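Local coordinates for BpsB (PgaB), Poly-beta-1,6-N-acetyl-D-glucosamine N-deacetylase (Bordetella bronchiseptica RB50, PDB 5BU6), which probably removes N-acetyl groups from the biofilm polysaccharide poly-beta-1,6-N-acetyl-D-glucosamine, as a metal-dependent family 4 carbohydrate esterase, at residues D8-M18 with P72-D83; L43-R51 with K92-Y102. The protein carries 5 engineered substitutions. One frame throughout, in Å; residues are numbered along the deposited sequence.

Contact 1: residues D8-M18 with P72-D83; sequences DDGLTFRVLSM and PLPPRPILLTFD. Engineered in segment 8-18: S17 (natural residue Cys).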
loop_
_atom_site.group_PDB
_atom_site.type_symbol
_atom_site.label_atom_id
_atom_site.label_comp_id
_atom_site.label_asym_id
_atom_site.label_seq_id
_atom_site.Cartn_x
_atom_site.Cartn_y
_atom_site.Cartn_z
ATOM N N ASP A 8 -2.559 23.292 12.059
ATOM C CA ASP A 8 -2.239 22.397 13.170
ATOM C C ASP A 8 -3.426 22.262 14.111
ATOM O O ASP A 8 -3.588 23.031 15.053
ATOM C CB ASP A 8 -1.009 22.882 13.931
ATOM C CG ASP A 8 -0.385 21.785 14.767
ATOM O OD1 ASP A 8 0.323 20.928 14.184
ATOM O OD2 ASP A 8 -0.613 21.774 15.997
ATOM N N ASP A 9 -4.238 21.248 13.849
ATOM C CA ASP A 9 -5.584 21.148 14.393
ATOM C C ASP A 9 -5.831 19.803 15.066
ATOM O O ASP A 9 -6.964 19.467 15.391
ATOM C CB ASP A 9 -6.601 21.349 13.271
ATOM C CG ASP A 9 -6.288 20.483 12.047
ATOM O OD1 ASP A 9 -5.450 19.552 12.171
ATOM O OD2 ASP A 9 -6.870 20.735 10.969
ATOM N N GLY A 10 -4.768 19.023 15.235
ATOM C CA GLY A 10 -4.877 17.687 15.804
ATOM C C GLY A 10 -5.615 16.684 14.928
ATOM O O GLY A 10 -5.916 15.580 15.380
ATOM N N LEU A 11 -5.900 17.064 13.682
ATOM C CA LEU A 11 -6.647 16.214 12.743
ATOM C C LEU A 11 -6.000 16.040 11.365
ATOM O O LEU A 11 -6.111 14.978 10.759
ATOM C CB LEU A 11 -8.042 16.777 12.520
ATOM C CG LEU A 11 -8.947 16.793 13.752
ATOM C CD1 LEU A 11 -10.148 17.664 13.491
ATOM C CD2 LEU A 11 -9.362 15.377 14.108
ATOM N N THR A 12 -5.376 17.101 10.856
ATOM C CA THR A 12 -4.838 17.083 9.500
ATOM C C THR A 12 -3.504 16.362 9.504
ATOM O O THR A 12 -2.655 16.639 10.334
ATOM C CB THR A 12 -4.699 18.508 8.938
ATOM O OG1 THR A 12 -6.000 19.090 8.825
ATOM C CG2 THR A 12 -4.058 18.506 7.558
ATOM N N PHE A 13 -3.329 15.407 8.593
ATOM C CA PHE A 13 -2.077 14.655 8.554
ATOM C C PHE A 13 -1.549 14.438 7.130
ATOM O O PHE A 13 -2.298 14.538 6.144
ATOM C CB PHE A 13 -2.246 13.312 9.267
ATOM C CG PHE A 13 -3.251 12.399 8.623
ATOM C CD1 PHE A 13 -4.608 12.508 8.926
ATOM C CD2 PHE A 13 -2.843 11.416 7.721
ATOM C CE1 PHE A 13 -5.532 11.669 8.339
ATOM C CE2 PHE A 13 -3.776 10.568 7.127
ATOM C CZ PHE A 13 -5.116 10.685 7.446
ATOM N N ARG A 14 -0.250 14.181 7.033
ATOM C CA ARG A 14 0.359 13.816 5.756
ATOM C C ARG A 14 0.675 12.317 5.756
ATOM O O ARG A 14 0.777 11.704 6.814
ATOM C CB ARG A 14 1.619 14.658 5.506
ATOM C CG ARG A 14 1.335 16.128 5.166
ATOM C CD ARG A 14 0.995 16.305 3.697
ATOM N NE ARG A 14 0.712 17.699 3.370
ATOM C CZ ARG A 14 0.616 18.187 2.134
ATOM N NH1 ARG A 14 0.348 19.468 1.964
ATOM N NH2 ARG A 14 0.785 17.400 1.074
ATOM N N VAL A 15 0.769 11.720 4.568
ATOM C CA VAL A 15 1.148 10.307 4.429
ATOM C C VAL A 15 2.306 10.245 3.433
ATOM O O VAL A 15 2.277 10.901 2.385
ATOM C CB VAL A 15 -0.004 9.416 3.945
ATOM C CG1 VAL A 15 0.439 7.956 3.825
ATOM C CG2 VAL A 15 -1.200 9.509 4.894
ATOM N N LEU A 16 3.320 9.462 3.774
ATOM C CA LEU A 16 4.523 9.375 2.976
ATOM C C LEU A 16 4.738 7.920 2.613
ATOM O O LEU A 16 4.979 7.088 3.479
ATOM C CB LEU A 16 5.707 9.958 3.765
ATOM C CG LEU A 16 7.027 10.284 3.080
ATOM C CD1 LEU A 16 6.840 11.350 2.001
ATOM C CD2 LEU A 16 8.059 10.709 4.119
ATOM N N SER A 17 4.612 7.605 1.333
ATOM C CA SER A 17 4.769 6.236 0.870
ATOM C C SER A 17 6.212 6.053 0.364
ATOM O O SER A 17 6.675 6.810 -0.474
ATOM C CB SER A 17 3.738 5.944 -0.215
ATOM O OG SER A 17 3.859 4.635 -0.740
ATOM N N MET A 18 6.929 5.081 0.916
ATOM C CA MET A 18 8.358 4.945 0.666
ATOM C C MET A 18 8.635 3.766 -0.253
ATOM O O MET A 18 8.157 2.667 -0.015
ATOM C CB MET A 18 9.124 4.752 1.969
ATOM C CG MET A 18 10.030 5.883 2.333
ATOM S SD MET A 18 9.086 7.226 3.047
ATOM C CE MET A 18 8.299 6.391 4.417
ATOM N N PRO A 72 -6.478 13.704 19.951
ATOM C CA PRO A 72 -5.937 14.437 18.804
ATOM C C PRO A 72 -4.539 13.950 18.375
ATOM O O PRO A 72 -3.779 13.416 19.188
ATOM C CB PRO A 72 -5.877 15.883 19.306
ATOM C CG PRO A 72 -5.977 15.777 20.790
ATOM C CD PRO A 72 -6.842 14.606 21.055
ATOM N N LEU A 73 -4.230 14.139 17.099
ATOM C CA LEU A 73 -2.892 13.878 16.566
ATOM C C LEU A 73 -1.867 14.848 17.147
ATOM O O LEU A 73 -2.222 15.968 17.477
ATOM C CB LEU A 73 -2.908 14.002 15.045
ATOM C CG LEU A 73 -3.849 13.039 14.312
ATOM C CD1 LEU A 73 -3.719 13.157 12.797
ATOM C CD2 LEU A 73 -3.575 11.617 14.774
ATOM N N PRO A 74 -0.586 14.436 17.241
ATOM C CA PRO A 74 0.438 15.428 17.614
ATOM C C PRO A 74 0.659 16.426 16.476
ATOM O O PRO A 74 0.169 16.179 15.365
ATOM C CB PRO A 74 1.682 14.573 17.836
ATOM C CG PRO A 74 1.500 13.436 16.862
ATOM C CD PRO A 74 0.013 13.134 16.897
ATOM N N PRO A 75 1.394 17.521 16.729
ATOM C CA PRO A 75 1.714 18.457 15.644
ATOM C C PRO A 75 2.531 17.812 14.518
ATOM O O PRO A 75 3.243 16.830 14.754
ATOM C CB PRO A 75 2.522 19.560 16.347
ATOM C CG PRO A 75 2.902 19.010 17.663
ATOM C CD PRO A 75 1.856 18.018 18.035
ATOM N N ARG A 76 2.402 18.366 13.313
ATOM C CA ARG A 76 3.068 17.850 12.107
ATOM C C ARG A 76 3.014 16.332 11.994
ATOM O O ARG A 76 4.058 15.678 11.851
ATOM C CB ARG A 76 4.529 18.315 12.077
ATOM C CG ARG A 76 4.681 19.839 11.944
ATOM C CD ARG A 76 6.065 20.301 12.389
ATOM N NE ARG A 76 6.361 19.886 13.761
ATOM C CZ ARG A 76 6.183 20.647 14.839
ATOM N NH1 ARG A 76 5.714 21.884 14.721
ATOM N NH2 ARG A 76 6.478 20.171 16.042
ATOM N N PRO A 77 1.795 15.755 12.043
ATOM C CA PRO A 77 1.678 14.298 12.072
ATOM C C PRO A 77 1.907 13.717 10.695
ATOM O O PRO A 77 1.438 14.283 9.696
ATOM C CB PRO A 77 0.223 14.069 12.529
ATOM C CG PRO A 77 -0.490 15.217 12.016
ATOM C CD PRO A 77 0.470 16.397 11.992
ATOM N N ILE A 78 2.625 12.604 10.636
ATOM C CA ILE A 78 2.850 11.946 9.357
ATOM C C ILE A 78 2.709 10.430 9.494
ATOM O O ILE A 78 3.105 9.856 10.497
ATOM C CB ILE A 78 4.248 12.327 8.776
ATOM C CG1 ILE A 78 4.422 11.765 7.371
ATOM C CG2 ILE A 78 5.378 11.889 9.691
ATOM C CD1 ILE A 78 5.425 12.546 6.539
ATOM N N LEU A 79 2.102 9.802 8.489
ATOM C CA LEU A 79 1.956 8.356 8.416
ATOM C C LEU A 79 2.988 7.826 7.411
ATOM O O LEU A 79 3.013 8.266 6.257
ATOM C CB LEU A 79 0.545 7.964 7.979
ATOM C CG LEU A 79 0.218 6.462 7.922
ATOM C CD1 LEU A 79 0.210 5.905 9.337
ATOM C CD2 LEU A 79 -1.138 6.262 7.261
ATOM N N LEU A 80 3.836 6.904 7.854
ATOM C CA LEU A 80 4.831 6.291 6.965
ATOM C C LEU A 80 4.291 4.953 6.483
ATOM O O LEU A 80 3.774 4.159 7.299
ATOM C CB LEU A 80 6.159 6.074 7.712
ATOM C CG LEU A 80 6.785 7.246 8.449
ATOM C CD1 LEU A 80 8.042 6.764 9.197
ATOM C CD2 LEU A 80 7.119 8.376 7.468
ATOM N N THR A 81 4.380 4.699 5.176
ATOM C CA THR A 81 3.900 3.445 4.629
ATOM C C THR A 81 4.970 2.818 3.719
ATOM O O THR A 81 5.714 3.536 3.036
ATOM C CB THR A 81 2.580 3.624 3.842
ATOM O OG1 THR A 81 2.832 4.296 2.605
ATOM C CG2 THR A 81 1.561 4.443 4.670
ATOM N N PHE A 82 5.055 1.495 3.787
ATOM C CA PHE A 82 6.017 0.682 3.039
ATOM C C PHE A 82 5.263 -0.474 2.366
ATOM O O PHE A 82 4.851 -1.412 3.043
ATOM C CB PHE A 82 7.103 0.138 3.974
ATOM C CG PHE A 82 7.897 1.208 4.658
ATOM C CD1 PHE A 82 7.452 1.764 5.856
ATOM C CD2 PHE A 82 9.075 1.677 4.094
ATOM C CE1 PHE A 82 8.170 2.771 6.484
ATOM C CE2 PHE A 82 9.811 2.683 4.712
ATOM C CZ PHE A 82 9.352 3.234 5.919
ATOM N N ASP A 83 5.056 -0.411 1.054
ATOM C CA ASP A 83 4.259 -1.455 0.393
ATOM C C ASP A 83 5.126 -2.447 -0.386
ATOM O O ASP A 83 6.290 -2.173 -0.649
ATOM C CB ASP A 83 3.217 -0.847 -0.551
ATOM C CG ASP A 83 2.974 0.635 -0.302
ATOM O OD1 ASP A 83 2.658 1.011 0.848
ATOM O OD2 ASP A 83 3.087 1.420 -1.272
HETATM O O HOH W 1 -1.902 18.324 14.778
HETATM O O HOH W 2 8.315 -0.020 0.193
#
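The side chains of M18 and F82 run side by side on one face of the sheet. M18 is bent at both its second and third torsions, which folds the chain back so that CE also reaches the F82 ring: CB lies 3.5 Å from F82 CE2, and CE, 3.7 Å from F82 CZ, touches L80 CD2. On the same face, L16 CB meets I78 CD1 at 3.8 Å. The other face carries V15, the engineered S17, L79 and T81. Here V15 CG2 rests alongside L79 CB at 3.9 Å, whereas the V15 and T81 side chains cross at about a right angle, V15 CG1 touching T81 CG2.

Behind this pairing are strands 14-18 and 77-83, parallel neighbours in the sheet of the polysaccharide deacetylase domain, with segment axes 24° apart. Their bonds alternate as parallel pairing requires: R14, L16 and M18 face the second strand through N-H, and R14 and L16 through C=O as well. The bond from L16 N to L79 O (2.8 Å) is nearly straight at the acceptor, with a C=O...N angle of 173°. T81-D83 open the TFDDG motif of family 4 esterases; the next residue, D84, binds nickel together with H154 and H159.

At the other end the two segments meet largely through loop residues. F13 CB sits against L73 CD1 (3.8 Å) and also touches P77 CG. L73 N donates to G10 O at 2.8 Å, and a water accepts from G10 N and probably donates to P74 O. D9 shapes this turn: OD1 accepts L11 N (an Asx turn) and T12 N (extending it to an Asx motif) from the same face of the carboxylate, and OD2 accepts T12 OG1 at 2.8 Å through its syn lone pair.

Contact 2: residues L43-R51 with K92-Y102; sequences LTDLFEWIR and KVFPLLAAFNY. Engineered in segment 92-102: A98 (natural residue Lys), A99 (natural residue Lys).
Helices 43-51 and 92-100 run roughly parallel, their segment axes 11.1 Å apart at closest approach and inclined at 27°, a wide spacing filled by large side chains. F47 points into the gap and turns the edge of its ring to the face of F100, a T-shaped pair with centroids 5.4 Å apart and planes at 90°. The same F100 face also receives F47 CB as a CH-pi contact, 3.8 Å from the centroid. Y102 comes over one face of the F47 ring, its CD2 4.0 Å from F47 CD2, but the planes meet obliquely at 55°. L97 CD2 closes on F47 CZ at 3.6 Å.

The second helix ends beside this aromatic cluster in a Schellman motif at N101, which has positive phi, marked by the bond from Y102 N to L97 O; after it Y102 points back toward the first helix. Its hydroxyl OH lies 3.5 Å from R51 CB. R51 is bent at its third torsion, and F100 CE2 lies over the centre of one face of its guanidinium. E48 OE1 approaches the F100 ring at its edge, 3.7 Å from CZ.

Toward the N-terminal ends the packing becomes aliphatic: L43 CD2 touches V93 CG2 at 3.6 Å and also L96 CD1, which in turn meets the methyl of T44.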
loop_
_atom_site.group_PDB
_atom_site.type_symbol
_atom_site.label_atom_id
_atom_site.label_comp_id
_atom_site.label_asym_id
_atom_site.label_seq_id
_atom_site.Cartn_x
_atom_site.Cartn_y
_atom_site.Cartn_z
ATOM N N LEU A 43 17.548 5.807 3.414
ATOM C CA LEU A 43 16.464 5.652 4.373
ATOM C C LEU A 43 16.824 6.278 5.721
ATOM O O LEU A 43 15.995 6.931 6.347
ATOM C CB LEU A 43 16.108 4.177 4.555
ATOM C CG LEU A 43 14.867 3.907 5.413
ATOM C CD1 LEU A 43 13.630 4.574 4.838
ATOM C CD2 LEU A 43 14.643 2.416 5.579
ATOM N N THR A 44 18.067 6.090 6.157
ATOM C CA THR A 44 18.495 6.659 7.425
ATOM C C THR A 44 18.396 8.176 7.379
ATOM O O THR A 44 17.877 8.805 8.305
ATOM C CB THR A 44 19.933 6.258 7.783
ATOM O OG1 THR A 44 20.779 6.411 6.635
ATOM C CG2 THR A 44 19.970 4.819 8.254
ATOM N N ASP A 45 18.873 8.752 6.283
ATOM C CA ASP A 45 18.802 10.191 6.078
ATOM C C ASP A 45 17.342 10.668 6.052
ATOM O O ASP A 45 17.027 11.730 6.590
ATOM C CB ASP A 45 19.525 10.580 4.787
ATOM C CG ASP A 45 19.826 12.058 4.706
ATOM O OD1 ASP A 45 20.153 12.665 5.748
ATOM O OD2 ASP A 45 19.738 12.614 3.590
ATOM N N LEU A 46 16.453 9.884 5.450
ATOM C CA LEU A 46 15.030 10.225 5.467
ATOM C C LEU A 46 14.483 10.263 6.888
ATOM O O LEU A 46 13.725 11.165 7.237
ATOM C CB LEU A 46 14.200 9.247 4.646
ATOM C CG LEU A 46 14.213 9.395 3.128
ATOM C CD1 LEU A 46 12.984 8.712 2.562
ATOM C CD2 LEU A 46 14.280 10.855 2.694
ATOM N N PHE A 47 14.870 9.290 7.708
ATOM C CA PHE A 47 14.379 9.241 9.083
ATOM C C PHE A 47 14.933 10.401 9.894
ATOM O O PHE A 47 14.273 10.904 10.798
ATOM C CB PHE A 47 14.733 7.913 9.742
ATOM C CG PHE A 47 13.752 6.812 9.440
ATOM C CD1 PHE A 47 13.020 6.821 8.266
ATOM C CD2 PHE A 47 13.554 5.779 10.332
ATOM C CE1 PHE A 47 12.112 5.808 7.981
ATOM C CE2 PHE A 47 12.651 4.766 10.059
ATOM C CZ PHE A 47 11.929 4.778 8.883
ATOM N N GLU A 48 16.145 10.825 9.559
ATOM C CA GLU A 48 16.749 11.992 10.203
ATOM C C GLU A 48 16.103 13.305 9.759
ATOM O O GLU A 48 15.954 14.228 10.563
ATOM C CB GLU A 48 18.258 12.036 9.928
ATOM C CG GLU A 48 19.068 10.974 10.659
ATOM C CD GLU A 48 19.168 11.215 12.160
ATOM O OE1 GLU A 48 19.725 10.342 12.861
ATOM O OE2 GLU A 48 18.704 12.272 12.641
ATOM N N TRP A 49 15.727 13.403 8.487
ATOM C CA TRP A 49 14.999 14.581 7.990
ATOM C C TRP A 49 13.666 14.719 8.722
ATOM O O TRP A 49 13.307 15.804 9.186
ATOM C CB TRP A 49 14.756 14.477 6.479
ATOM C CG TRP A 49 13.836 15.538 5.876
ATOM C CD1 TRP A 49 14.133 16.855 5.660
ATOM C CD2 TRP A 49 12.497 15.348 5.379
ATOM N NE1 TRP A 49 13.062 17.497 5.077
ATOM C CE2 TRP A 49 12.047 16.595 4.893
ATOM C CE3 TRP A 49 11.635 14.247 5.303
ATOM C CZ2 TRP A 49 10.778 16.773 4.343
ATOM C CZ3 TRP A 49 10.372 14.425 4.756
ATOM C CH2 TRP A 49 9.958 15.682 4.286
ATOM N N ILE A 50 12.956 13.603 8.825
ATOM C CA ILE A 50 11.658 13.570 9.498
ATOM C C ILE A 50 11.809 14.143 10.902
ATOM O O ILE A 50 11.090 15.056 11.285
ATOM C CB ILE A 50 11.094 12.145 9.556
ATOM C CG1 ILE A 50 10.693 11.686 8.148
ATOM C CG2 ILE A 50 9.901 12.060 10.513
ATOM C CD1 ILE A 50 10.246 10.269 8.070
ATOM N N ARG A 51 12.783 13.619 11.637
ATOM C CA ARG A 51 13.064 14.052 12.993
ATOM C C ARG A 51 13.396 15.536 13.085
ATOM O O ARG A 51 12.751 16.269 13.832
ATOM C CB ARG A 51 14.213 13.229 13.570
ATOM C CG ARG A 51 14.470 13.479 15.035
ATOM C CD ARG A 51 15.751 12.799 15.493
ATOM N NE ARG A 51 15.502 11.486 16.077
ATOM C CZ ARG A 51 16.463 10.663 16.485
ATOM N NH1 ARG A 51 16.154 9.485 17.012
ATOM N NH2 ARG A 51 17.736 11.017 16.362
ATOM N N LYS A 92 15.842 -4.175 6.907
ATOM C CA LYS A 92 16.411 -2.825 6.920
ATOM C C LYS A 92 15.473 -1.766 7.503
ATOM O O LYS A 92 15.904 -0.929 8.304
ATOM C CB LYS A 92 16.835 -2.410 5.510
ATOM C CG LYS A 92 17.828 -3.375 4.865
ATOM C CD LYS A 92 19.138 -3.452 5.644
ATOM C CE LYS A 92 20.200 -2.530 5.062
ATOM N NZ LYS A 92 21.578 -2.844 5.560
ATOM N N VAL A 93 14.207 -1.791 7.098
ATOM C CA VAL A 93 13.270 -0.765 7.531
ATOM C C VAL A 93 12.841 -0.993 8.975
ATOM O O VAL A 93 12.876 -0.075 9.788
ATOM C CB VAL A 93 12.001 -0.706 6.643
ATOM C CG1 VAL A 93 11.034 0.343 7.181
ATOM C CG2 VAL A 93 12.353 -0.385 5.201
ATOM N N PHE A 94 12.460 -2.230 9.284
ATOM C CA PHE A 94 11.951 -2.600 10.609
ATOM C C PHE A 94 12.893 -2.174 11.767
ATOM O O PHE A 94 12.441 -1.539 12.719
ATOM C CB PHE A 94 11.669 -4.113 10.627
ATOM C CG PHE A 94 11.029 -4.616 11.899
ATOM C CD1 PHE A 94 10.065 -3.870 12.559
ATOM C CD2 PHE A 94 11.363 -5.869 12.406
ATOM C CE1 PHE A 94 9.471 -4.341 13.730
ATOM C CE2 PHE A 94 10.769 -6.352 13.566
ATOM C CZ PHE A 94 9.816 -5.580 14.230
ATOM N N PRO A 95 14.206 -2.478 11.678
ATOM C CA PRO A 95 15.052 -2.051 12.803
ATOM C C PRO A 95 15.253 -0.542 12.874
ATOM O O PRO A 95 15.559 -0.039 13.946
ATOM C CB PRO A 95 16.387 -2.773 12.550
ATOM C CG PRO A 95 16.357 -3.186 11.141
ATOM C CD PRO A 95 14.940 -3.351 10.738
ATOM N N LEU A 96 15.069 0.177 11.773
ATOM C CA LEU A 96 15.099 1.628 11.846
ATOM C C LEU A 96 13.823 2.151 12.506
ATOM O O LEU A 96 13.865 3.086 13.297
ATOM C CB LEU A 96 15.273 2.243 10.460
ATOM C CG LEU A 96 16.706 2.413 9.949
ATOM C CD1 LEU A 96 16.686 3.065 8.579
ATOM C CD2 LEU A 96 17.544 3.235 10.917
ATOM N N LEU A 97 12.685 1.561 12.171
ATOM C CA LEU A 97 11.445 1.928 12.838
ATOM C C LEU A 97 11.584 1.748 14.345
ATOM O O LEU A 97 11.180 2.607 15.123
ATOM C CB LEU A 97 10.292 1.089 12.313
ATOM C CG LEU A 97 9.915 1.362 10.859
ATOM C CD1 LEU A 97 8.810 0.428 10.448
ATOM C CD2 LEU A 97 9.475 2.815 10.670
ATOM N N ALA A 98 12.179 0.633 14.753
ATOM C CA ALA A 98 12.398 0.363 16.172
ATOM C C ALA A 98 13.338 1.381 16.807
ATOM O O ALA A 98 13.073 1.888 17.897
ATOM C CB ALA A 98 12.936 -1.044 16.362
ATOM N N ALA A 99 14.441 1.677 16.125
ATOM C CA ALA A 99 15.450 2.579 16.656
ATOM C C ALA A 99 14.929 4.008 16.829
ATOM O O ALA A 99 15.292 4.683 17.779
ATOM C CB ALA A 99 16.681 2.574 15.758
ATOM N N PHE A 100 14.082 4.461 15.910
ATOM C CA PHE A 100 13.505 5.804 16.002
ATOM C C PHE A 100 12.176 5.806 16.757
ATOM O O PHE A 100 11.630 6.867 17.051
ATOM C CB PHE A 100 13.290 6.387 14.600
ATOM C CG PHE A 100 14.543 6.937 13.967
ATOM C CD1 PHE A 100 15.467 6.091 13.372
ATOM C CD2 PHE A 100 14.783 8.306 13.952
ATOM C CE1 PHE A 100 16.636 6.604 12.793
ATOM C CE2 PHE A 100 15.940 8.823 13.367
ATOM C CZ PHE A 100 16.861 7.966 12.785
ATOM N N ASN A 101 11.668 4.607 17.050
ATOM C CA ASN A 101 10.345 4.393 17.627
ATOM C C ASN A 101 9.227 5.007 16.793
ATOM O O ASN A 101 8.309 5.617 17.324
ATOM C CB ASN A 101 10.272 4.933 19.060
ATOM C CG ASN A 101 9.107 4.342 19.831
ATOM O OD1 ASN A 101 8.833 3.144 19.735
ATOM N ND2 ASN A 101 8.395 5.181 20.571
ATOM N N TYR A 102 9.311 4.841 15.477
ATOM C CA TYR A 102 8.271 5.301 14.566
ATOM C C TYR A 102 7.337 4.159 14.163
ATOM O O TYR A 102 7.815 3.101 13.753
ATOM C CB TYR A 102 8.877 5.858 13.296
ATOM C CG TYR A 102 9.699 7.113 13.413
ATOM C CD1 TYR A 102 9.571 7.980 14.497
ATOM C CD2 TYR A 102 10.564 7.462 12.388
ATOM C CE1 TYR A 102 10.314 9.151 14.552
ATOM C CE2 TYR A 102 11.310 8.615 12.443
ATOM C CZ TYR A 102 11.183 9.452 13.513
ATOM O OH TYR A 102 11.941 10.600 13.509
HETATM O O HOH W 3 12.770 9.559 17.152
#

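Overall arrangement
Contact 1 lies in the central sheet and contact 2 in the helical layer packed against one of its faces. The layers touch directly: F82 CZ is 3.6 Å from V93 CG1, and L80 CD2 is 3.7 Å from I50 CD1, while M18 meets L46. Strand 77-83 leads into helix 88-100, and the segments alternate along the chain, so the two contacts interlock. Both are partly buried, contact 1 mostly along its strands, with its loop end exposed. Contact 1 is held by backbone hydrogen bonds and runs to the neighbourhood of the nickel site; contact 2 has no direct hydrogen bond between its segments and relies on aromatic and aliphatic packing, with charged side chains at its solvent-facing edge.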